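Local structure of gene product PA4716 (Pseudomonas aeruginosa, 1U0K) at residues G130-A135 with P156-S161; P165-P170 with D190-A195; N150-H155 with L169-E174; E143-S148 with A179-D184; L200-R205 with A229-E234. The protein is a member of the PhzF family, a predicted epimerase that probably has isomerase activity, although its substrate and reaction remain unknown. All coordinates share one frame; numbering follows the deposited sequence.

Contact 1: G130-A135 with P156-S161; sequences GATPDA and PPRVVS
Arg-158 leaves its strand with CG anti to the carbonyl carbon (chi1 -85°) and bends at the third torsion (chi3 82°), which turns its guanidinium toward Gly-130 and sets one edge of the group against that residue's carbonyl. NH2 gives the main bond, 2.8 Å to Gly-130 O and nearly straight (165° at the hydrogen), lying in the guanidinium plane and on a lone pair of the carbonyl. NE adds a weak bond to the same oxygen, so Gly-130 O holds two of the group's nitrogens, one of them weakly. On its way the arginine chain passes Thr-132, whose OG1 is 3.1 Å from Arg-158 NE at an angle too poor for a hydrogen bond. The far nitrogen, NH1, is taken by Tyr-235 OH.

Behind this clasp the backbones pair through Val-159 alone. Gly-130 N reaches Val-159 O at 2.8 Å, and Val-159 N returns a bond of 3.1 Å to Ala-131 O, not to Gly-130 O, so one residue of 156-161 serves two consecutive residues of 130-135. Further on, Pro-133 CG rests 3.8 Å from Pro-157 CB, and a water donates to Pro-133 O (2.8 Å) and to Pro-157 O (3.0 Å), bridging the chains where direct pairing has stopped. Leu-192 packs on Ala-131, Pro-133 and Val-159. The contact is the frayed end of an antiparallel strand pair, 117-129 with 158-161, from which the chain peels away toward Asp-134, the N-cap of helix 135-144.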
# COMPACT_ATOMS: atom_id res chain seq x y z
N GLY A 130 -19.00 25.07 -1.35
CA GLY A 130 -20.26 24.36 -1.31
C GLY A 130 -20.92 24.45 0.04
O GLY A 130 -20.99 25.53 0.65
N ALA A 131 -21.41 23.31 0.53
CA ALA A 131 -22.23 23.26 1.72
C ALA A 131 -21.47 23.75 2.95
O ALA A 131 -20.25 23.68 3.03
CB ALA A 131 -22.74 21.85 1.96
N THR A 132 -22.24 24.29 3.89
CA THR A 132 -21.77 24.65 5.21
C THR A 132 -22.54 23.78 6.20
O THR A 132 -23.74 23.92 6.30
CB THR A 132 -22.08 26.14 5.47
OG1 THR A 132 -21.41 26.95 4.50
CG2 THR A 132 -21.52 26.60 6.79
N PRO A 133 -21.87 22.86 6.90
CA PRO A 133 -22.58 22.04 7.89
C PRO A 133 -23.12 22.89 9.03
O PRO A 133 -22.47 23.88 9.42
CB PRO A 133 -21.51 21.07 8.39
CG PRO A 133 -20.22 21.66 8.02
CD PRO A 133 -20.44 22.50 6.82
N ASP A 134 -24.29 22.52 9.54
CA ASP A 134 -24.86 23.18 10.71
C ASP A 134 -24.06 22.84 11.97
O ASP A 134 -23.10 22.07 11.93
CB ASP A 134 -26.38 22.90 10.86
CG ASP A 134 -26.73 21.43 11.04
OD1 ASP A 134 -25.89 20.64 11.50
OD2 ASP A 134 -27.86 20.99 10.76
N ALA A 135 -24.41 23.46 13.08
CA ALA A 135 -23.60 23.37 14.29
C ALA A 135 -23.53 21.94 14.84
O ALA A 135 -22.47 21.49 15.27
CB ALA A 135 -24.16 24.31 15.35
N PRO A 156 -15.49 28.45 9.75
CA PRO A 156 -16.56 27.52 9.41
C PRO A 156 -16.03 26.30 8.64
O PRO A 156 -15.31 26.49 7.66
CB PRO A 156 -17.49 28.36 8.53
CG PRO A 156 -16.61 29.44 7.95
CD PRO A 156 -15.53 29.68 8.95
N PRO A 157 -16.33 25.09 9.10
CA PRO A 157 -16.15 23.93 8.22
C PRO A 157 -16.93 24.18 6.94
O PRO A 157 -18.05 24.70 6.99
CB PRO A 157 -16.75 22.78 9.04
CG PRO A 157 -16.55 23.21 10.44
CD PRO A 157 -16.83 24.69 10.42
N ARG A 158 -16.32 23.88 5.81
CA ARG A 158 -16.99 24.02 4.53
C ARG A 158 -16.49 23.03 3.52
O ARG A 158 -15.35 22.61 3.58
CB ARG A 158 -16.81 25.42 3.98
CG ARG A 158 -17.84 26.35 4.55
CD ARG A 158 -18.06 27.53 3.76
NE ARG A 158 -18.97 27.34 2.64
CZ ARG A 158 -19.18 28.29 1.75
NH1 ARG A 158 -18.55 29.45 1.88
NH2 ARG A 158 -20.02 28.12 0.75
N VAL A 159 -17.36 22.68 2.60
CA VAL A 159 -17.00 21.82 1.49
C VAL A 159 -16.39 22.73 0.43
O VAL A 159 -17.02 23.70 0.01
CB VAL A 159 -18.21 21.08 0.94
CG1 VAL A 159 -17.82 20.19 -0.26
CG2 VAL A 159 -18.85 20.24 2.04
N VAL A 160 -15.16 22.44 0.03
CA VAL A 160 -14.45 23.23 -0.98
C VAL A 160 -13.85 22.26 -1.99
O VAL A 160 -13.37 21.19 -1.61
CB VAL A 160 -13.35 24.11 -0.35
CG1 VAL A 160 -12.75 25.04 -1.39
CG2 VAL A 160 -13.92 24.94 0.82
N SER A 161 -13.87 22.64 -3.26
CA SER A 161 -13.54 21.71 -4.35
C SER A 161 -12.88 22.40 -5.54
O SER A 161 -13.29 23.48 -5.95
CB SER A 161 -14.82 21.04 -4.84
OG SER A 161 -14.54 19.99 -5.75
O HOH W 1 -20.02 25.27 9.21

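Contact 2: P165-P170 with D190-A195; sequences PYLLLP and DKLGAA
Ala-195 N donates to Pro-165 O at 2.9 Å, fairly straight (162° at the hydrogen) and tilted 26° from the carbonyl plane, the one backbone bond joining these two segments. Around it the Pro-165 ring leans on the chain leaving the helix: its CG lies 3.4 Å from Gly-193 O, and CB is almost as near to the same oxygen. The methyl of Ala-195 adds to the enclosure of the bond, with CB 3.6 Å from Pro-165 O.

That chain is shaped by a Schellman motif. Gly-193 takes a positive phi (68°) and ends helix 186-192, its N bonded back to Asp-190 O, and the turn hands Ala-194 and Ala-195 on to strand 196-201, which runs parallel to 166-170. The pairing continues along the strand, where Leu-167 exchanges backbone bonds with Phe-196 and Tyr-198.

Two apolar touches fill the inner side. Leu-167 carries CG anti to its backbone N, and this branch point meets Leu-192 CD1 at 4.2 Å, the two leucines crossing at a slant. Nearer the backbone, Leu-167 CB sits 4.2 Å from Ala-194 CB. Val-159 of the neighbouring strand touches Pro-165 and Ala-194. Tyr-166, between Pro-165 and Leu-167, points its CB away from the helix end; its hydroxyl bonds to Ser-223 OG, and its side chain comes within about 7 Å of that of Glu-48, the predicted active-site residue.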
# COMPACT_ATOMS: atom_id res chain seq x y z
N PRO A 165 -14.48 17.19 -4.07
CA PRO A 165 -14.91 17.99 -2.90
C PRO A 165 -14.47 17.42 -1.55
O PRO A 165 -14.75 16.27 -1.22
CB PRO A 165 -16.44 17.98 -3.01
CG PRO A 165 -16.77 16.74 -3.77
CD PRO A 165 -15.62 16.48 -4.68
N TYR A 166 -13.78 18.26 -0.77
CA TYR A 166 -13.40 17.94 0.60
C TYR A 166 -14.22 18.76 1.56
O TYR A 166 -14.44 19.93 1.33
CB TYR A 166 -11.93 18.27 0.83
CG TYR A 166 -10.98 17.35 0.12
CD1 TYR A 166 -10.63 17.57 -1.21
CD2 TYR A 166 -10.44 16.25 0.77
CE1 TYR A 166 -9.75 16.72 -1.87
CE2 TYR A 166 -9.55 15.39 0.12
CZ TYR A 166 -9.22 15.63 -1.20
OH TYR A 166 -8.36 14.79 -1.85
N LEU A 167 -14.67 18.13 2.64
CA LEU A 167 -15.12 18.88 3.81
C LEU A 167 -13.86 19.29 4.54
O LEU A 167 -13.15 18.46 5.08
CB LEU A 167 -15.99 17.99 4.70
CG LEU A 167 -17.02 18.58 5.68
CD1 LEU A 167 -17.05 17.80 6.99
CD2 LEU A 167 -16.87 20.08 5.92
N LEU A 168 -13.55 20.58 4.53
CA LEU A 168 -12.44 21.11 5.30
C LEU A 168 -12.95 21.36 6.72
O LEU A 168 -13.95 22.04 6.92
CB LEU A 168 -11.92 22.41 4.68
CG LEU A 168 -11.54 22.35 3.20
CD1 LEU A 168 -10.95 23.68 2.76
CD2 LEU A 168 -10.55 21.21 2.92
N LEU A 169 -12.28 20.74 7.69
CA LEU A 169 -12.68 20.77 9.09
C LEU A 169 -11.59 21.44 9.91
O LEU A 169 -10.64 20.78 10.30
CB LEU A 169 -12.91 19.35 9.60
CG LEU A 169 -13.64 19.25 10.94
CD1 LEU A 169 -15.09 19.68 10.80
CD2 LEU A 169 -13.54 17.84 11.49
N PRO A 170 -11.69 22.76 10.12
CA PRO A 170 -10.67 23.47 10.90
C PRO A 170 -10.62 23.01 12.35
O PRO A 170 -11.63 23.08 13.05
CB PRO A 170 -11.09 24.93 10.76
CG PRO A 170 -11.95 24.98 9.58
CD PRO A 170 -12.71 23.68 9.61
N ASP A 190 -22.21 12.39 2.29
CA ASP A 190 -23.19 12.42 1.20
C ASP A 190 -24.16 13.59 1.33
O ASP A 190 -24.48 14.24 0.35
CB ASP A 190 -24.02 11.14 1.16
CG ASP A 190 -23.26 9.96 0.60
OD1 ASP A 190 -22.16 10.15 0.03
OD2 ASP A 190 -23.70 8.79 0.70
N LYS A 191 -24.63 13.82 2.55
CA LYS A 191 -25.55 14.92 2.82
C LYS A 191 -24.93 16.27 2.44
O LYS A 191 -25.63 17.17 1.98
CB LYS A 191 -25.96 14.94 4.30
CG LYS A 191 -26.93 13.83 4.69
CD LYS A 191 -27.42 13.99 6.13
CE LYS A 191 -28.01 12.69 6.68
NZ LYS A 191 -27.90 12.61 8.16
N LEU A 192 -23.62 16.40 2.62
CA LEU A 192 -22.89 17.64 2.35
C LEU A 192 -22.30 17.78 0.94
O LEU A 192 -21.68 18.80 0.61
CB LEU A 192 -21.77 17.79 3.38
CG LEU A 192 -22.26 17.85 4.82
CD1 LEU A 192 -21.09 17.69 5.78
CD2 LEU A 192 -23.01 19.16 5.07
N GLY A 193 -22.48 16.76 0.11
CA GLY A 193 -21.91 16.75 -1.23
C GLY A 193 -20.39 16.66 -1.23
O GLY A 193 -19.73 17.17 -2.12
N ALA A 194 -19.84 15.98 -0.22
CA ALA A 194 -18.40 15.88 -0.05
C ALA A 194 -17.94 14.43 -0.17
O ALA A 194 -18.67 13.51 0.20
CB ALA A 194 -17.99 16.45 1.31
N ALA A 195 -16.74 14.25 -0.69
CA ALA A 195 -16.15 12.92 -0.88
C ALA A 195 -15.25 12.49 0.27
O ALA A 195 -15.26 11.32 0.65
CB ALA A 195 -15.37 12.90 -2.17

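Contact 3: N150-H155 with L169-E174; sequences NDLSGH and LPVTAE
Pro-170 O is gripped from more than one direction. Ser-153 N donates to it at 3.0 Å, arriving from above the carbonyl plane, 51° out of it and not on a lone pair. A water probably donates to Pro-170 O (2.8 Å) and His-155 O (2.9 Å), though it cannot serve every acceptor around it at once. The CA-H of Leu-152 also faces this carbonyl.

The second backbone link runs the other way: Thr-172 N donates to Asp-151 O at 3.0 Å, with the CA-H of Val-171 nearby (Val-171 CA to Asp-151 O 3.3 Å). The two N-H...O bonds make a single beta bridge, Leu-152 with Val-171. Leu-152 sets off away from the partner chain, but with CG anti to the carbonyl carbon (chi1 -59°) its CD2 turns back to reach Leu-169 CD1 at 4.0 Å and to touch Val-171. Pro-170 fills the other end: its CB meets Ser-153 CB at 3.9 Å and its CG meets His-155 O at 3.6 Å.

Asp-151 makes a salt bridge with Arg-178, which also has a weak, long ion pair with Glu-174, so the arginine probably offsets the two nearby carboxylates. Thr-172 is the N-cap of helix 173-177, its OG1 bonded to Ala-175 N. Both direct hydrogen bonds are main-chain to main-chain, and the side chains add mostly apolar contact, with one water between Ser-153 OG and Val-171 O; the pairing of strand end and loop therefore depends little on side-chain polar groups.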
# COMPACT_ATOMS: atom_id res chain seq x y z
N ASN A 150 -15.03 21.64 21.04
CA ASN A 150 -14.08 22.69 21.40
C ASN A 150 -12.76 22.61 20.61
O ASN A 150 -12.07 23.61 20.45
CB ASN A 150 -13.79 22.71 22.92
CG ASN A 150 -13.25 21.40 23.45
OD1 ASN A 150 -13.98 20.61 24.06
ND2 ASN A 150 -11.95 21.16 23.24
N ASP A 151 -12.43 21.41 20.13
CA ASP A 151 -11.25 21.19 19.29
C ASP A 151 -11.37 21.83 17.91
O ASP A 151 -10.37 21.97 17.20
CB ASP A 151 -10.97 19.69 19.13
CG ASP A 151 -10.40 19.07 20.38
OD1 ASP A 151 -10.46 17.83 20.51
OD2 ASP A 151 -9.85 19.74 21.28
N LEU A 152 -12.59 22.19 17.52
CA LEU A 152 -12.82 22.93 16.29
C LEU A 152 -12.33 24.37 16.46
O LEU A 152 -12.35 24.90 17.56
CB LEU A 152 -14.31 22.92 15.92
CG LEU A 152 -14.93 21.53 15.72
CD1 LEU A 152 -16.44 21.64 15.58
CD2 LEU A 152 -14.32 20.85 14.50
N SER A 153 -11.90 24.97 15.36
CA SER A 153 -11.46 26.36 15.34
C SER A 153 -12.62 27.30 15.10
O SER A 153 -13.75 26.85 14.87
CB SER A 153 -10.40 26.58 14.25
OG SER A 153 -9.42 25.56 14.26
N GLY A 154 -12.34 28.60 15.11
CA GLY A 154 -13.37 29.60 14.94
C GLY A 154 -13.75 29.91 13.50
O GLY A 154 -14.37 30.96 13.24
N HIS A 155 -13.40 29.03 12.57
CA HIS A 155 -13.69 29.24 11.16
C HIS A 155 -14.59 28.13 10.68
O HIS A 155 -14.48 27.00 11.15
CB HIS A 155 -12.41 29.28 10.35
CG HIS A 155 -11.37 30.17 10.93
ND1 HIS A 155 -11.40 31.55 10.79
CD2 HIS A 155 -10.29 29.90 11.70
CE1 HIS A 155 -10.37 32.07 11.42
NE2 HIS A 155 -9.68 31.10 11.98
N LEU A 169 -12.28 20.74 7.69
CA LEU A 169 -12.68 20.77 9.09
C LEU A 169 -11.59 21.44 9.91
O LEU A 169 -10.64 20.78 10.30
CB LEU A 169 -12.91 19.35 9.60
CG LEU A 169 -13.64 19.25 10.94
CD1 LEU A 169 -15.09 19.68 10.80
CD2 LEU A 169 -13.54 17.84 11.49
N PRO A 170 -11.69 22.76 10.12
CA PRO A 170 -10.67 23.47 10.90
C PRO A 170 -10.62 23.01 12.35
O PRO A 170 -11.63 23.08 13.05
CB PRO A 170 -11.09 24.93 10.76
CG PRO A 170 -11.95 24.98 9.58
CD PRO A 170 -12.71 23.68 9.61
N VAL A 171 -9.46 22.50 12.77
CA VAL A 171 -9.21 22.05 14.13
C VAL A 171 -7.93 22.69 14.66
O VAL A 171 -7.17 23.29 13.89
CB VAL A 171 -9.09 20.51 14.21
CG1 VAL A 171 -10.42 19.86 13.81
CG2 VAL A 171 -7.95 19.98 13.33
N THR A 172 -7.67 22.55 15.96
CA THR A 172 -6.47 23.11 16.57
C THR A 172 -5.27 22.23 16.27
O THR A 172 -5.41 21.03 16.04
CB THR A 172 -6.61 23.23 18.11
OG1 THR A 172 -6.86 21.95 18.69
CG2 THR A 172 -7.81 24.06 18.52
N ALA A 173 -4.09 22.83 16.31
CA ALA A 173 -2.84 22.09 16.14
C ALA A 173 -2.75 20.90 17.09
O ALA A 173 -2.27 19.83 16.72
CB ALA A 173 -1.64 23.01 16.33
N GLU A 174 -3.20 21.09 18.33
CA GLU A 174 -3.17 20.05 19.34
C GLU A 174 -4.10 18.90 18.97
O GLU A 174 -3.73 17.73 19.07
CB GLU A 174 -3.57 20.63 20.70
CG GLU A 174 -3.35 19.70 21.89
CD GLU A 174 -4.29 19.99 23.06
OE1 GLU A 174 -5.48 20.31 22.82
OE2 GLU A 174 -3.84 19.90 24.23
O HOH W 2 -7.71 25.58 12.46
O HOH W 3 -14.00 24.57 12.69

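Contact 4: E143-S148 with A179-D184; sequences EAFSLS and ARQVND
The Schellman motif that ends helix 135-144 has Ser-146 as its residue of positive phi, and the same serine clasps Arg-180 across the contact. Ser-146 OG lies anti to its own carbonyl carbon (chi1 -50°) and from there donates to Arg-180 O at 2.8 Å, in the carbonyl plane and on a lone pair. The CA-H of Phe-145 also approaches that oxygen, with CA 3.2 Å from Arg-180 O. Beside the bond, Val-182 CG1 comes to 3.5 Å from Ser-146 OG.

Carbonyls at the end of the helix are met by backbone N-H groups of the loop. Val-182 N donates to Ala-144 O at 2.9 Å, and the CA-H of Gln-181 approaches the same acceptor. Arg-180 N bonds to Phe-145 O at 3.1 Å, from well above the carbonyl plane (60° out of it). In Schellman fashion Ser-146 N and Leu-147 N turn back to Glu-143 O and Ala-142 O, while loop 179-184 takes up the next two carbonyls, Ala-144 O and Phe-145 O.

The Gln-181 chain runs alongside the Phe-145 ring in the same direction, its amide turned 56° from the ring plane. Gln-181 CG sits 4.1 Å above one face of the Phe-145 ring, toward its rim, and the amide runs on to bond Asn-212 O through NE2. The phenyl also packs on Val-197 and Leu-199 of strand 196-201, and Leu-199 touches Ala-179 as well. At the other end Ala-144 CB meets Asn-183 CB at 4.0 Å; Asn-183 N is buried here with no hydrogen-bond partner in the model.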
# COMPACT_ATOMS: atom_id res chain seq x y z
N GLU A 143 -16.12 14.40 16.50
CA GLU A 143 -16.14 13.16 17.28
C GLU A 143 -15.89 11.89 16.45
O GLU A 143 -15.44 10.87 16.99
CB GLU A 143 -17.45 13.06 18.04
CG GLU A 143 -17.54 14.11 19.14
CD GLU A 143 -18.96 14.48 19.51
OE1 GLU A 143 -19.89 13.93 18.90
OE2 GLU A 143 -19.14 15.32 20.42
N ALA A 144 -16.17 11.95 15.16
CA ALA A 144 -15.84 10.87 14.25
C ALA A 144 -14.33 10.73 14.09
O ALA A 144 -13.85 9.70 13.62
CB ALA A 144 -16.50 11.10 12.89
N PHE A 145 -13.59 11.77 14.46
CA PHE A 145 -12.13 11.75 14.49
C PHE A 145 -11.57 11.83 15.92
O PHE A 145 -10.44 12.29 16.12
CB PHE A 145 -11.58 12.88 13.60
CG PHE A 145 -11.68 12.59 12.13
CD1 PHE A 145 -12.84 12.89 11.42
CD2 PHE A 145 -10.62 12.00 11.46
CE1 PHE A 145 -12.93 12.60 10.07
CE2 PHE A 145 -10.71 11.72 10.10
CZ PHE A 145 -11.86 12.02 9.41
N SER A 146 -12.34 11.36 16.90
CA SER A 146 -11.92 11.31 18.31
C SER A 146 -11.61 12.69 18.92
O SER A 146 -10.75 12.81 19.80
CB SER A 146 -10.71 10.37 18.49
OG SER A 146 -10.94 9.11 17.88
N LEU A 147 -12.33 13.71 18.46
CA LEU A 147 -12.18 15.09 18.93
C LEU A 147 -13.49 15.55 19.57
O LEU A 147 -14.50 14.85 19.49
CB LEU A 147 -11.83 16.02 17.76
CG LEU A 147 -10.36 16.20 17.36
CD1 LEU A 147 -9.52 14.95 17.56
CD2 LEU A 147 -10.28 16.67 15.91
N SER A 148 -13.47 16.73 20.20
CA SER A 148 -14.68 17.35 20.73
C SER A 148 -15.01 18.62 19.96
O SER A 148 -14.24 19.04 19.09
CB SER A 148 -14.52 17.66 22.23
OG SER A 148 -13.42 18.53 22.45
N ALA A 179 -5.88 12.94 16.21
CA ALA A 179 -7.06 12.58 15.42
C ALA A 179 -7.01 11.10 15.01
O ALA A 179 -5.96 10.60 14.60
CB ALA A 179 -7.17 13.47 14.19
N ARG A 180 -8.14 10.42 15.14
CA ARG A 180 -8.30 9.02 14.75
C ARG A 180 -9.74 8.78 14.28
O ARG A 180 -10.68 8.94 15.07
CB ARG A 180 -8.01 8.08 15.92
CG ARG A 180 -6.63 8.25 16.54
CD ARG A 180 -6.29 7.21 17.61
NE ARG A 180 -6.51 5.83 17.15
CZ ARG A 180 -5.76 5.20 16.25
NH1 ARG A 180 -4.71 5.79 15.69
NH2 ARG A 180 -6.06 3.95 15.91
N GLN A 181 -9.92 8.36 13.03
CA GLN A 181 -11.25 8.07 12.51
C GLN A 181 -11.85 6.82 13.17
O GLN A 181 -11.28 5.73 13.07
CB GLN A 181 -11.21 7.88 10.99
CG GLN A 181 -12.57 7.96 10.32
CD GLN A 181 -12.51 7.72 8.83
OE1 GLN A 181 -11.61 8.22 8.16
NE2 GLN A 181 -13.45 6.94 8.31
N VAL A 182 -12.99 6.98 13.83
CA VAL A 182 -13.69 5.88 14.50
C VAL A 182 -15.12 5.62 13.99
O VAL A 182 -15.74 4.63 14.39
CB VAL A 182 -13.74 6.11 16.04
CG1 VAL A 182 -12.32 6.17 16.61
CG2 VAL A 182 -14.52 7.37 16.40
N ASN A 183 -15.65 6.48 13.12
CA ASN A 183 -16.99 6.27 12.57
C ASN A 183 -16.99 6.23 11.05
O ASN A 183 -16.09 6.75 10.40
CB ASN A 183 -17.95 7.37 13.05
CG ASN A 183 -18.14 7.37 14.56
OD1 ASN A 183 -18.31 8.43 15.17
ND2 ASN A 183 -18.12 6.19 15.17
N ASP A 184 -18.02 5.59 10.50
CA ASP A 184 -18.25 5.62 9.06
C ASP A 184 -18.74 7.01 8.68
O ASP A 184 -19.64 7.55 9.32
CB ASP A 184 -19.29 4.57 8.65
CG ASP A 184 -19.68 4.68 7.19
OD1 ASP A 184 -18.85 4.31 6.33
OD2 ASP A 184 -20.77 5.14 6.80
O HOH W 4 -9.36 6.28 18.90

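Contact 5: L200-R205 with A229-E234; sequences LDVDGR and AAYLVE
Val-202 and Leu-232 form the tight part of this contact. Leu-232 CD2 rests against Val-202 CB at 3.7 Å and lies 4.1 Å from Val-202 CG1, the two side chains crossing at an angle. Leu-232 CG stands anti to the carbonyl carbon (chi1 -66°), which carries the branch toward the turn: CD2 goes to the valine, while CD1 meets Arg-205 CG at 4.1 Å. Tyr-231 touches more lightly. Its CD2 is 4.3 Å from Leu-200 CD2 and its CE2 equally far from Val-202 CG1, both methyls approaching the ring obliquely.

Looseness grows toward the turn and the outer side of the helix. Asp-203 points its CB away from the helix and is exposed, as is Glu-234 on the helix. Within the turn Asp-201 OD1 accepts weak bonds from Gly-204 N (3.2 Å) and Asp-203 N (3.3 Å), helping to shape the reversal between strands 196-201 and 206-208. Arg-205, extended from CG to NE, lays only its aliphatic part on Leu-232; NH2 goes on to Leu-237 O.

The Tyr-231 hydroxyl bonds to Pro-156 O, and its ring also touches Leu-168 and Pro-170 of strand 166-170. Phe-244 and Leu-246 of strand 244-248 touch Leu-232 and Arg-205. This part of helix 222-234 thus packs against strand 166-170, the end of strand 196-201 with the turn that follows it, and strand 244-248.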
# COMPACT_ATOMS: atom_id res chain seq x y z
N LEU A 200 -7.72 20.37 9.17
CA LEU A 200 -6.92 21.55 8.83
C LEU A 200 -6.61 22.41 10.06
O LEU A 200 -7.52 22.93 10.68
CB LEU A 200 -7.66 22.40 7.80
CG LEU A 200 -6.98 23.67 7.28
CD1 LEU A 200 -5.68 23.32 6.58
CD2 LEU A 200 -7.91 24.42 6.35
N ASP A 201 -5.33 22.54 10.37
CA ASP A 201 -4.83 23.58 11.27
C ASP A 201 -4.55 24.84 10.43
O ASP A 201 -3.56 24.89 9.72
CB ASP A 201 -3.57 23.08 11.98
CG ASP A 201 -2.83 24.18 12.73
OD1 ASP A 201 -3.44 25.23 13.02
OD2 ASP A 201 -1.64 24.07 13.05
N VAL A 202 -5.44 25.83 10.50
CA VAL A 202 -5.35 27.00 9.62
C VAL A 202 -4.17 27.91 9.96
O VAL A 202 -3.66 28.60 9.08
CB VAL A 202 -6.66 27.84 9.60
CG1 VAL A 202 -7.85 26.97 9.23
CG2 VAL A 202 -6.89 28.56 10.92
N ASP A 203 -3.76 27.92 11.22
CA ASP A 203 -2.66 28.79 11.66
C ASP A 203 -1.32 28.22 11.24
O ASP A 203 -0.48 28.93 10.69
CB ASP A 203 -2.68 28.97 13.19
CG ASP A 203 -3.92 29.69 13.68
OD1 ASP A 203 -4.48 30.53 12.94
OD2 ASP A 203 -4.41 29.48 14.81
N GLY A 204 -1.14 26.93 11.51
CA GLY A 204 0.05 26.20 11.11
C GLY A 204 0.05 25.77 9.65
O GLY A 204 1.07 25.27 9.17
N ARG A 205 -1.07 25.97 8.95
CA ARG A 205 -1.23 25.58 7.55
C ARG A 205 -0.78 24.15 7.33
O ARG A 205 0.03 23.86 6.45
CB ARG A 205 -0.47 26.54 6.64
CG ARG A 205 -1.00 27.95 6.72
CD ARG A 205 -0.21 28.94 5.92
NE ARG A 205 -0.76 30.28 6.03
CZ ARG A 205 -0.17 31.37 5.55
NH1 ARG A 205 1.00 31.28 4.92
NH2 ARG A 205 -0.74 32.56 5.69
N ALA A 229 -5.99 26.13 0.00
CA ALA A 229 -5.43 27.44 -0.33
C ALA A 229 -6.54 28.45 -0.56
O ALA A 229 -6.44 29.58 -0.08
CB ALA A 229 -4.55 27.35 -1.56
N ALA A 230 -7.57 28.05 -1.30
CA ALA A 230 -8.69 28.93 -1.63
C ALA A 230 -9.47 29.30 -0.38
O ALA A 230 -9.95 30.43 -0.26
CB ALA A 230 -9.61 28.29 -2.64
N TYR A 231 -9.58 28.36 0.55
CA TYR A 231 -10.27 28.56 1.82
C TYR A 231 -9.54 29.59 2.67
O TYR A 231 -10.15 30.53 3.18
CB TYR A 231 -10.37 27.25 2.60
CG TYR A 231 -11.04 27.37 3.96
CD1 TYR A 231 -12.40 27.10 4.10
CD2 TYR A 231 -10.32 27.73 5.08
CE1 TYR A 231 -13.02 27.21 5.33
CE2 TYR A 231 -10.94 27.85 6.33
CZ TYR A 231 -12.28 27.59 6.44
OH TYR A 231 -12.88 27.71 7.68
N LEU A 232 -8.23 29.39 2.85
CA LEU A 232 -7.42 30.28 3.66
C LEU A 232 -7.49 31.71 3.12
O LEU A 232 -7.62 32.66 3.88
CB LEU A 232 -5.97 29.79 3.75
CG LEU A 232 -5.76 28.47 4.50
CD1 LEU A 232 -4.36 27.94 4.30
CD2 LEU A 232 -6.04 28.63 5.99
N VAL A 233 -7.44 31.86 1.80
CA VAL A 233 -7.50 33.18 1.18
C VAL A 233 -8.91 33.80 1.29
O VAL A 233 -9.05 35.00 1.51
CB VAL A 233 -7.02 33.09 -0.29
CG1 VAL A 233 -7.36 34.33 -1.09
CG2 VAL A 233 -5.52 32.85 -0.31
N GLU A 234 -9.94 32.97 1.16
CA GLU A 234 -11.33 33.42 1.24
C GLU A 234 -11.67 33.98 2.62
O GLU A 234 -12.41 34.97 2.73
CB GLU A 234 -12.27 32.25 0.88
CG GLU A 234 -13.76 32.51 1.09
CD GLU A 234 -14.28 33.67 0.27
OE1 GLU A 234 -14.14 33.65 -0.97
OE2 GLU A 234 -14.85 34.61 0.88

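Overall arrangement
From the N terminus, contact 1 opens first, closing a loop around helix 135-144 onto strand 158-161. Contact 4 opens on that helix before contact 1 has closed, so the two cross; it shuts only at 179-184. Contact 3, from 150-155 to 169-174, crosses contact 1 and nests inside the loop of contact 4. Contact 2 starts on strand 166-170, where contact 3 ends and with which it shares Leu-169 and Pro-170, crosses contact 4 and closes at the end of helix 186-192. Contact 5 follows in series, joining the end of strand 196-201 to helix 222-234. Neighbouring strands 158-161, 166-170 and 196-201 link contacts 1, 2, 3 and 5.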